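PDB 5Z3E: glycoside hydrolase 15-related protein from Kribbella flavida, which hydrolyses the alpha-1,6-glucosidic linkage of isomaltose from the non-reducing end, releasing beta-D-glucose and D-glucose. Local coordinates for residues Ser125-Phe134 with Pro144-Tyr153; Leu185-Trp196 with Arg204-Ile212. The protein carries 1 engineered substitution. All coordinates share one frame; numbering follows the deposited sequence.

Overall arrangement
Both contacts lie within the family 15 glycoside hydrolase region, in a mainly helical chain, on the same side of its centre, with their own centres about 11 Å apart. They follow one another in sequence: interaction 1 closes at the start of helix 151-167, and interaction 2 opens on the next helix, 175-188, and closes on helix 206-220. The two touch directly, through probable hydrogen bonds from Gln149 NE2 to Asp195 O (2.6 Å) and from Arg191 NH2 to Asn126 OD1 (2.8 Å). Interaction 1 thus places Gln149 close to Asp195, a predicted proton acceptor, and to Glu198, the inferred proton donor, while Trp145, a substrate-binding residue by similarity, meets Tyr194 of interaction 2.

Interaction 1 of 2, residues Ser125-Phe134 with Pro144-Tyr153; sequences SNEGMLPTRF and PWWDFQTDGY
Met129 lies over one face of the Phe148 ring, its CG 4.2 Å from the ring centroid, a CH-pi contact in the loops and helix starts at the active-site end of the (alpha/alpha)6 barrel of family 15 glycoside hydrolases. Bends at chi2 and chi3 bring the methyl CE back to Phe148 CZ (3.8 Å), while SD stands oblique to the ring in a Met-aromatic contact. Leu130 CB packs 3.7 Å from Tyr153 CZ, and Pro144 fits its ring carbons against the carbonyls of Asn126 and Met129. Farther out, Ser125 OG meets the edge of the Trp145 indole and also accepts from Glu127 N, closing an ST turn. Asn126 crosses Phe148 at about a right angle, its OD1 taken by Arg191, and water 1 joins its ND2 to Trp145 O.

Tyr153 OH donates to Pro131 O (2.8 Å) along an in-plane lone pair of the carbonyl, and Phe134 CZ abuts the same hydroxyl. Waters 2, 3 and 4 connect this loop with the backbone of Gln149, whose side-chain NE2 reaches Asp195 O. Water 6 links Arg133 NE to Asp147 OD2, which also bonds Ser142. With OG1 anti to its carbonyl carbon (chi1 -67°), Thr132 gives a 2.7 Å hydrogen bond to Asp147 O, approaching 49° out of the carbonyl plane.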
loop_
_atom_site.group_PDB
_atom_site.type_symbol
_atom_site.label_atom_id
_atom_site.label_comp_id
_atom_site.label_asym_id
_atom_site.label_seq_id
_atom_site.Cartn_x
_atom_site.Cartn_y
_atom_site.Cartn_z
ATOM N N SER A 125 -15.267 -2.454 19.780
ATOM C CA SER A 125 -14.815 -1.107 19.518
ATOM C C SER A 125 -13.521 -1.102 18.724
ATOM O O SER A 125 -12.738 -2.076 18.781
ATOM C CB SER A 125 -14.555 -0.425 20.864
ATOM O OG SER A 125 -13.870 0.812 20.691
ATOM N N ASN A 126 -13.245 -0.001 18.057
ATOM C CA ASN A 126 -11.955 0.188 17.400
ATOM C C ASN A 126 -10.796 -0.083 18.352
ATOM O O ASN A 126 -9.741 -0.547 17.913
ATOM C CB ASN A 126 -11.831 1.589 16.847
ATOM C CG ASN A 126 -12.655 1.829 15.615
ATOM O OD1 ASN A 126 -13.260 0.899 15.070
ATOM N ND2 ASN A 126 -12.677 3.044 15.176
ATOM N N GLU A 127 -10.966 0.186 19.650
ATOM C CA GLU A 127 -9.860 -0.022 20.589
ATOM C C GLU A 127 -9.430 -1.484 20.718
ATOM O O GLU A 127 -8.331 -1.762 21.168
ATOM C CB GLU A 127 -10.165 0.566 21.962
ATOM C CG GLU A 127 -11.278 -0.117 22.730
ATOM C CD GLU A 127 -11.417 0.360 24.154
ATOM O OE1 GLU A 127 -10.581 1.173 24.613
ATOM O OE2 GLU A 127 -12.377 -0.076 24.826
ATOM N N GLY A 128 -10.306 -2.419 20.345
ATOM C CA GLY A 128 -10.042 -3.842 20.442
ATOM C C GLY A 128 -9.564 -4.501 19.150
ATOM O O GLY A 128 -9.340 -5.706 19.137
ATOM N N MET A 129 -9.439 -3.740 18.082
ATOM C CA MET A 129 -9.147 -4.310 16.780
ATOM C C MET A 129 -7.665 -4.634 16.620
ATOM O O MET A 129 -6.828 -4.292 17.449
ATOM C CB MET A 129 -9.661 -3.347 15.705
ATOM C CG MET A 129 -11.161 -3.097 15.814
ATOM S SD MET A 129 -12.198 -4.573 15.632
ATOM C CE MET A 129 -12.202 -4.700 13.883
ATOM N N LEU A 130 -7.325 -5.328 15.525
ATOM C CA LEU A 130 -5.919 -5.599 15.241
ATOM C C LEU A 130 -5.200 -4.282 14.943
ATOM O O LEU A 130 -5.817 -3.303 14.497
ATOM C CB LEU A 130 -5.774 -6.561 14.060
ATOM C CG LEU A 130 -6.272 -7.958 14.238
ATOM C CD1 LEU A 130 -5.969 -8.798 13.025
ATOM C CD2 LEU A 130 -5.673 -8.582 15.445
ATOM N N PRO A 131 -3.900 -4.230 15.196
ATOM C CA PRO A 131 -3.180 -2.951 15.153
ATOM C C PRO A 131 -2.758 -2.525 13.755
ATOM O O PRO A 131 -2.802 -3.301 12.783
ATOM C CB PRO A 131 -1.962 -3.205 16.027
ATOM C CG PRO A 131 -1.684 -4.650 15.752
ATOM C CD PRO A 131 -3.050 -5.307 15.721
ATOM N N THR A 132 -2.311 -1.279 13.715
ATOM C CA THR A 132 -1.691 -0.666 12.552
ATOM C C THR A 132 -0.170 -0.766 12.662
ATOM O O THR A 132 0.477 -1.407 11.838
ATOM C CB THR A 132 -2.183 0.767 12.432
ATOM O OG1 THR A 132 -3.574 0.676 12.129
ATOM C CG2 THR A 132 -1.437 1.532 11.359
ATOM N N ARG A 133 0.435 -0.182 13.678
ATOM C CA ARG A 133 1.876 -0.346 13.867
ATOM C C ARG A 133 2.167 -1.648 14.561
ATOM O O ARG A 133 1.505 -1.969 15.559
ATOM C CB ARG A 133 2.478 0.793 14.699
ATOM C CG ARG A 133 2.294 2.166 14.105
ATOM C CD ARG A 133 3.155 3.172 14.823
ATOM N NE ARG A 133 2.808 4.534 14.455
ATOM C CZ ARG A 133 3.594 5.577 14.684
ATOM N NH1 ARG A 133 4.734 5.424 15.335
ATOM N NH2 ARG A 133 3.258 6.734 14.214
ATOM N N PHE A 134 3.188 -2.355 14.098
ATOM C CA PHE A 134 3.738 -3.534 14.785
ATOM C C PHE A 134 5.153 -3.233 15.205
ATOM O O PHE A 134 5.934 -2.625 14.461
ATOM C CB PHE A 134 3.756 -4.744 13.859
ATOM C CG PHE A 134 2.414 -5.320 13.583
ATOM C CD1 PHE A 134 1.869 -6.223 14.461
ATOM C CD2 PHE A 134 1.665 -4.943 12.461
ATOM C CE1 PHE A 134 0.625 -6.784 14.215
ATOM C CE2 PHE A 134 0.422 -5.498 12.225
ATOM C CZ PHE A 134 -0.077 -6.433 13.095
ATOM N N PRO A 144 -5.071 1.122 18.423
ATOM C CA PRO A 144 -5.965 1.219 17.277
ATOM C C PRO A 144 -7.139 2.160 17.489
ATOM O O PRO A 144 -7.765 2.544 16.515
ATOM C CB PRO A 144 -6.433 -0.214 17.029
ATOM C CG PRO A 144 -6.245 -0.895 18.292
ATOM C CD PRO A 144 -5.023 -0.251 18.953
ATOM N N TRP A 145 -7.433 2.607 18.714
ATOM C CA TRP A 145 -8.413 3.670 18.814
ATOM C C TRP A 145 -8.004 4.861 17.931
ATOM O O TRP A 145 -8.858 5.518 17.316
ATOM C CB TRP A 145 -8.613 4.137 20.271
ATOM C CG TRP A 145 -9.613 5.221 20.339
ATOM C CD1 TRP A 145 -9.394 6.562 20.428
ATOM C CD2 TRP A 145 -11.020 5.079 20.128
ATOM N NE1 TRP A 145 -10.561 7.261 20.296
ATOM C CE2 TRP A 145 -11.594 6.375 20.097
ATOM C CE3 TRP A 145 -11.870 3.984 19.929
ATOM C CZ2 TRP A 145 -12.944 6.590 19.890
ATOM C CZ3 TRP A 145 -13.211 4.200 19.702
ATOM C CH2 TRP A 145 -13.734 5.489 19.688
ATOM N N TRP A 146 -6.707 5.168 17.927
ATOM C CA TRP A 146 -6.191 6.333 17.254
ATOM C C TRP A 146 -5.762 6.100 15.813
ATOM O O TRP A 146 -5.548 7.078 15.097
ATOM C CB TRP A 146 -5.027 6.940 18.045
ATOM C CG TRP A 146 -5.415 7.358 19.392
ATOM C CD1 TRP A 146 -5.061 6.775 20.539
ATOM C CD2 TRP A 146 -6.252 8.460 19.727
ATOM N NE1 TRP A 146 -5.608 7.451 21.594
ATOM C CE2 TRP A 146 -6.370 8.495 21.122
ATOM C CE3 TRP A 146 -6.930 9.400 18.950
ATOM C CZ2 TRP A 146 -7.117 9.464 21.813
ATOM C CZ3 TRP A 146 -7.706 10.331 19.598
ATOM C CH2 TRP A 146 -7.768 10.377 21.008
ATOM N N ASP A 147 -5.633 4.845 15.371
ATOM C CA ASP A 147 -5.151 4.595 14.034
ATOM C C ASP A 147 -5.706 3.342 13.363
ATOM O O ASP A 147 -5.132 2.906 12.355
ATOM C CB ASP A 147 -3.618 4.605 13.987
ATOM C CG ASP A 147 -3.009 3.415 14.679
ATOM O OD1 ASP A 147 -3.754 2.553 15.175
ATOM O OD2 ASP A 147 -1.751 3.337 14.710
ATOM N N PHE A 148 -6.836 2.838 13.822
ATOM C CA PHE A 148 -7.484 1.650 13.264
ATOM C C PHE A 148 -7.564 1.706 11.733
ATOM O O PHE A 148 -8.162 2.627 11.164
ATOM C CB PHE A 148 -8.912 1.524 13.824
ATOM C CG PHE A 148 -9.726 0.441 13.187
ATOM C CD1 PHE A 148 -9.259 -0.857 13.086
ATOM C CD2 PHE A 148 -10.987 0.711 12.693
ATOM C CE1 PHE A 148 -9.999 -1.836 12.472
ATOM C CE2 PHE A 148 -11.739 -0.281 12.072
ATOM C CZ PHE A 148 -11.246 -1.544 11.963
ATOM N N GLN A 149 -7.008 0.680 11.082
ATOM C CA GLN A 149 -6.953 0.565 9.628
ATOM C C GLN A 149 -7.107 -0.896 9.260
ATOM O O GLN A 149 -6.482 -1.753 9.911
ATOM C CB GLN A 149 -5.593 1.021 9.073
ATOM C CG GLN A 149 -5.356 2.528 9.173
ATOM C CD GLN A 149 -3.967 2.950 8.683
ATOM O OE1 GLN A 149 -3.033 2.174 8.718
ATOM N NE2 GLN A 149 -3.833 4.172 8.218
ATOM N N THR A 150 -7.822 -1.195 8.181
ATOM C CA THR A 150 -7.908 -2.560 7.674
ATOM C C THR A 150 -7.135 -2.782 6.379
ATOM O O THR A 150 -7.010 -3.924 5.939
ATOM C CB THR A 150 -9.364 -2.944 7.492
ATOM O OG1 THR A 150 -9.963 -1.918 6.719
ATOM C CG2 THR A 150 -10.062 -3.135 8.848
ATOM N N ASP A 151 -6.633 -1.722 5.746
ATOM C CA ASP A 151 -6.020 -1.870 4.423
ATOM C C ASP A 151 -4.831 -2.806 4.415
ATOM O O ASP A 151 -4.627 -3.550 3.447
ATOM C CB ASP A 151 -5.607 -0.511 3.835
ATOM C CG ASP A 151 -4.582 0.202 4.651
ATOM O OD1 ASP A 151 -4.927 0.608 5.782
ATOM O OD2 ASP A 151 -3.429 0.318 4.188
ATOM N N GLY A 152 -4.002 -2.756 5.454
ATOM C CA GLY A 152 -2.749 -3.482 5.417
ATOM C C GLY A 152 -2.930 -4.981 5.337
ATOM O O GLY A 152 -2.141 -5.689 4.716
ATOM N N TYR A 153 -3.982 -5.496 5.971
ATOM C CA TYR A 153 -4.264 -6.915 5.921
ATOM C C TYR A 153 -4.648 -7.346 4.511
ATOM O O TYR A 153 -4.267 -8.426 4.058
ATOM C CB TYR A 153 -5.369 -7.270 6.961
ATOM C CG TYR A 153 -4.903 -6.943 8.370
ATOM C CD1 TYR A 153 -4.016 -7.779 9.038
ATOM C CD2 TYR A 153 -5.272 -5.790 9.024
ATOM C CE1 TYR A 153 -3.495 -7.441 10.271
ATOM C CE2 TYR A 153 -4.753 -5.439 10.245
ATOM C CZ TYR A 153 -3.828 -6.258 10.875
ATOM O OH TYR A 153 -3.229 -5.965 12.069
HETATM O O HOH W 1 -11.582 5.263 16.836
HETATM O O HOH W 2 -7.056 -3.610 11.966
HETATM O O HOH W 3 -5.573 -0.949 13.084
HETATM O O HOH W 4 -3.796 -1.965 10.075
HETATM O O HOH W 5 -2.921 0.133 16.047
HETATM O O HOH W 6 0.076 5.020 13.808
#

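Interaction 2 of 2, residues Leu185-Trp196 with Arg204-Ile212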
loop_
_atom_site.group_PDB
_atom_site.type_symbol
_atom_site.label_atom_id
_atom_site.label_comp_id
_atom_site.label_asym_id
_atom_site.label_seq_id
_atom_site.Cartn_x
_atom_site.Cartn_y
_atom_site.Cartn_z
ATOM N N LEU A 185 -10.864 -9.972 7.625
ATOM C CA LEU A 185 -11.406 -9.110 6.595
ATOM C C LEU A 185 -12.820 -9.456 6.198
ATOM O O LEU A 185 -13.620 -8.562 5.918
ATOM C CB LEU A 185 -10.492 -9.108 5.376
ATOM C CG LEU A 185 -9.134 -8.450 5.586
ATOM C CD1 LEU A 185 -8.275 -8.627 4.366
ATOM C CD2 LEU A 185 -9.290 -6.988 5.961
ATOM N N LEU A 186 -13.169 -10.744 6.176
ATOM C CA LEU A 186 -14.543 -11.106 5.841
ATOM C C LEU A 186 -15.514 -10.514 6.865
ATOM O O LEU A 186 -16.637 -10.174 6.522
ATOM C CB LEU A 186 -14.717 -12.617 5.738
ATOM C CG LEU A 186 -14.010 -13.286 4.567
ATOM C CD1 LEU A 186 -14.168 -14.789 4.688
ATOM C CD2 LEU A 186 -14.534 -12.822 3.229
ATOM N N ALA A 187 -15.093 -10.418 8.119
ATOM C CA ALA A 187 -15.931 -9.855 9.167
ATOM C C ALA A 187 -15.993 -8.342 9.153
ATOM O O ALA A 187 -17.025 -7.779 9.525
ATOM C CB ALA A 187 -15.437 -10.326 10.519
ATOM N N PHE A 188 -14.902 -7.670 8.782
ATOM C CA PHE A 188 -14.755 -6.243 9.062
ATOM C C PHE A 188 -14.527 -5.367 7.842
ATOM O O PHE A 188 -14.268 -4.172 7.984
ATOM C CB PHE A 188 -13.673 -6.028 10.122
ATOM C CG PHE A 188 -14.002 -6.670 11.434
ATOM C CD1 PHE A 188 -15.125 -6.287 12.134
ATOM C CD2 PHE A 188 -13.209 -7.673 11.969
ATOM C CE1 PHE A 188 -15.445 -6.864 13.320
ATOM C CE2 PHE A 188 -13.531 -8.264 13.156
ATOM C CZ PHE A 188 -14.639 -7.874 13.836
ATOM N N TRP A 189 -14.669 -5.909 6.636
ATOM C CA TRP A 189 -14.395 -5.133 5.443
ATOM C C TRP A 189 -15.246 -3.876 5.325
ATOM O O TRP A 189 -14.789 -2.898 4.736
ATOM C CB TRP A 189 -14.563 -5.985 4.206
ATOM C CG TRP A 189 -15.951 -6.362 3.966
ATOM C CD1 TRP A 189 -16.606 -7.472 4.430
ATOM C CD2 TRP A 189 -16.909 -5.624 3.197
ATOM N NE1 TRP A 189 -17.898 -7.473 3.988
ATOM C CE2 TRP A 189 -18.096 -6.337 3.234
ATOM C CE3 TRP A 189 -16.869 -4.409 2.491
ATOM C CZ2 TRP A 189 -19.251 -5.898 2.540
ATOM C CZ3 TRP A 189 -17.981 -3.956 1.845
ATOM C CH2 TRP A 189 -19.153 -4.689 1.897
ATOM N N ASP A 190 -16.474 -3.908 5.835
ATOM C CA ASP A 190 -17.431 -2.841 5.642
ATOM C C ASP A 190 -17.464 -1.855 6.796
ATOM O O ASP A 190 -18.314 -0.951 6.813
ATOM C CB ASP A 190 -18.817 -3.364 5.368
ATOM C CG ASP A 190 -19.392 -4.158 6.493
ATOM O OD1 ASP A 190 -18.658 -4.634 7.353
ATOM O OD2 ASP A 190 -20.676 -4.299 6.482
ATOM N N ARG A 191 -16.528 -1.967 7.720
ATOM C CA ARG A 191 -16.442 -1.077 8.856
ATOM C C ARG A 191 -15.709 0.214 8.488
ATOM O O ARG A 191 -14.684 0.174 7.827
ATOM C CB ARG A 191 -15.631 -1.799 9.937
ATOM C CG ARG A 191 -15.599 -1.172 11.243
ATOM C CD ARG A 191 -14.842 -2.091 12.196
ATOM N NE ARG A 191 -14.652 -1.492 13.463
ATOM C CZ ARG A 191 -15.084 -1.982 14.617
ATOM N NH1 ARG A 191 -15.826 -3.107 14.670
ATOM N NH2 ARG A 191 -14.738 -1.367 15.666
ATOM N N PRO A 192 -16.203 1.374 8.966
ATOM C CA PRO A 192 -15.426 2.613 8.874
ATOM C C PRO A 192 -14.055 2.440 9.523
ATOM O O PRO A 192 -13.909 1.728 10.525
ATOM C CB PRO A 192 -16.290 3.627 9.634
ATOM C CG PRO A 192 -17.717 3.103 9.518
ATOM C CD PRO A 192 -17.535 1.600 9.571
ATOM N N CYS A 193 -13.046 3.113 8.984
ATOM C CA CYS A 193 -11.756 3.121 9.630
ATOM C C CYS A 193 -10.970 4.324 9.129
ATOM O O CYS A 193 -11.392 5.024 8.204
ATOM C CB CYS A 193 -10.994 1.811 9.411
ATOM S SG CYS A 193 -10.433 1.506 7.719
ATOM N N TYR A 194 -9.808 4.583 9.733
ATOM C CA TYR A 194 -8.944 5.639 9.220
ATOM C C TYR A 194 -8.419 5.229 7.838
ATOM O O TYR A 194 -8.208 4.041 7.563
ATOM C CB TYR A 194 -7.757 5.881 10.152
ATOM C CG TYR A 194 -8.087 6.416 11.539
ATOM C CD1 TYR A 194 -8.326 5.540 12.597
ATOM C CD2 TYR A 194 -8.118 7.756 11.823
ATOM C CE1 TYR A 194 -8.579 5.980 13.885
ATOM C CE2 TYR A 194 -8.370 8.208 13.173
ATOM C CZ TYR A 194 -8.594 7.288 14.155
ATOM O OH TYR A 194 -8.828 7.742 15.443
ATOM N N ASP A 195 -8.178 6.223 7.001
ATOM C CA ASP A 195 -7.617 6.009 5.682
ATOM C C ASP A 195 -6.130 5.662 5.764
ATOM O O ASP A 195 -5.555 5.591 6.858
ATOM C CB ASP A 195 -7.921 7.188 4.773
ATOM C CG ASP A 195 -7.292 8.503 5.178
ATOM O OD1 ASP A 195 -6.351 8.505 5.974
ATOM O OD2 ASP A 195 -7.772 9.524 4.615
ATOM N N TRP A 196 -5.494 5.451 4.611
ATOM C CA TRP A 196 -4.073 5.124 4.601
ATOM C C TRP A 196 -3.271 6.171 5.341
ATOM O O TRP A 196 -2.196 5.877 5.849
ATOM C CB TRP A 196 -3.480 5.056 3.203
ATOM C CG TRP A 196 -3.923 3.967 2.266
ATOM C CD1 TRP A 196 -4.961 3.039 2.381
ATOM C CD2 TRP A 196 -3.343 3.743 0.981
ATOM N NE1 TRP A 196 -5.006 2.270 1.238
ATOM C CE2 TRP A 196 -4.055 2.687 0.352
ATOM C CE3 TRP A 196 -2.280 4.323 0.303
ATOM C CZ2 TRP A 196 -3.722 2.216 -0.921
ATOM C CZ3 TRP A 196 -1.939 3.832 -0.955
ATOM C CH2 TRP A 196 -2.668 2.815 -1.553
ATOM N N ARG A 204 -15.487 5.455 5.010
ATOM C CA ARG A 204 -15.084 4.215 4.350
ATOM C C ARG A 204 -14.368 4.619 3.080
ATOM O O ARG A 204 -14.950 5.208 2.161
ATOM C CB ARG A 204 -16.282 3.312 4.113
ATOM C CG ARG A 204 -16.883 2.866 5.442
ATOM C CD ARG A 204 -17.944 1.837 5.368
ATOM N NE ARG A 204 -19.160 2.336 4.756
ATOM C CZ ARG A 204 -20.200 1.566 4.515
ATOM N NH1 ARG A 204 -20.169 0.281 4.856
ATOM N NH2 ARG A 204 -21.275 2.060 3.931
ATOM N N HIS A 205 -13.071 4.364 3.081
ATOM C CA HIS A 205 -12.154 4.948 2.116
ATOM C C HIS A 205 -11.991 4.024 0.933
ATOM O O HIS A 205 -11.771 2.830 1.098
ATOM C CB HIS A 205 -10.823 5.248 2.806
ATOM C CG HIS A 205 -11.033 6.144 3.957
ATOM N ND1 HIS A 205 -11.230 7.498 3.795
ATOM C CD2 HIS A 205 -11.182 5.834 5.268
ATOM C CE1 HIS A 205 -11.470 7.988 4.994
ATOM N NE2 HIS A 205 -11.460 7.011 5.906
ATOM N N VAL A 206 -12.086 4.559 -0.282
ATOM C CA VAL A 206 -12.100 3.719 -1.465
ATOM C C VAL A 206 -10.769 2.987 -1.663
ATOM O O VAL A 206 -10.804 1.823 -2.085
ATOM C CB VAL A 206 -12.598 4.520 -2.677
ATOM C CG1 VAL A 206 -12.474 3.739 -3.971
ATOM C CG2 VAL A 206 -14.055 4.907 -2.450
ATOM N N SER A 207 -9.626 3.580 -1.324
ATOM C CA SER A 207 -8.384 2.839 -1.455
ATOM C C SER A 207 -8.185 1.800 -0.341
ATOM O O SER A 207 -7.363 0.893 -0.504
ATOM C CB SER A 207 -7.177 3.747 -1.571
ATOM O OG SER A 207 -7.005 4.478 -0.378
ATOM N N THR A 208 -8.915 1.915 0.761
ATOM C CA THR A 208 -8.946 0.862 1.782
ATOM C C THR A 208 -9.827 -0.299 1.327
ATOM O O THR A 208 -9.403 -1.453 1.330
ATOM C CB THR A 208 -9.384 1.421 3.136
ATOM O OG1 THR A 208 -8.430 2.394 3.532
ATOM C CG2 THR A 208 -9.523 0.315 4.155
ATOM N N LEU A 209 -11.042 0.027 0.898
ATOM C CA LEU A 209 -11.912 -0.970 0.280
ATOM C C LEU A 209 -11.191 -1.643 -0.863
ATOM O O LEU A 209 -11.292 -2.868 -1.053
ATOM C CB LEU A 209 -13.201 -0.307 -0.191
ATOM C CG LEU A 209 -14.128 0.160 0.927
ATOM C CD1 LEU A 209 -15.184 1.110 0.369
ATOM C CD2 LEU A 209 -14.781 -1.013 1.638
ATOM N N GLY A 210 -10.461 -0.875 -1.677
ATOM C CA GLY A 210 -9.736 -1.438 -2.784
ATOM C C GLY A 210 -8.659 -2.414 -2.346
ATOM O O GLY A 210 -8.519 -3.495 -2.940
ATOM N N ALA A 211 -7.876 -2.061 -1.334
ATOM C CA ALA A 211 -6.846 -2.952 -0.822
ATOM C C ALA A 211 -7.448 -4.276 -0.363
ATOM O O ALA A 211 -6.905 -5.350 -0.609
ATOM C CB ALA A 211 -6.110 -2.282 0.316
ATOM N N ILE A 212 -8.569 -4.193 0.371
ATOM C CA ILE A 212 -9.244 -5.402 0.832
ATOM C C ILE A 212 -9.696 -6.234 -0.361
ATOM O O ILE A 212 -9.486 -7.443 -0.402
ATOM C CB ILE A 212 -10.393 -5.039 1.790
ATOM C CG1 ILE A 212 -9.854 -4.322 3.026
ATOM C CG2 ILE A 212 -11.177 -6.302 2.149
ATOM C CD1 ILE A 212 -10.937 -3.784 3.937
HETATM O O HOH W 7 -7.251 1.986 5.915
HETATM O O HOH W 8 -7.488 4.830 2.413
#
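Segment 185-196 leaves its helix through a type I beta turn, Phe188 to Arg191, and runs on as an extended loop past the start of helix 206-220, where His205 holds the N-cap position; the backbones come nearest at Pro192 and Arg204, with CA atoms 4.8 Å apart. Arg204 packs its CG against Pro192 CA, the two side chains lying alongside and pointing the same way. A bend at chi3 (-68°) turns the guanidinium to the turn, where NH1 donates, nearly within its own guanidinium plane, to a lone pair of Asp190 O at 3.0 Å. Replacing this arginine with an alanine would probably leave Asp190 O without that donor and uncover the flank of Pro192.

Asp195, the predicted proton acceptor, sets its CB over the centre of the His205 ring, 3.4 Å from the centroid. His205 NE2 bonds to His200 O, and Cys193 O lies at the imidazole edge. Asp195 OD1 accepts from Glu199 N. The Trp196 indole has Ser207 OG over one face, while its NE1 makes a weak bond to Ser207 O (3.2 Å). Ser207 OG also hydrogen-bonds Ser267 OG. Water 8 ties Trp196 N to both Ser207 OG and Thr208 OG1, and water 7 carries Thr208 OG1 on to Tyr194 O.

At the far end Ile212 packs between Leu185 CD2 and Trp189 CB, and Leu209 CD2 meets the indole edge of Trp189. Helix 231-248 packs on Trp189, helix 151-167 touches Leu185 and Trp196, and helix 108-119 covers Phe188.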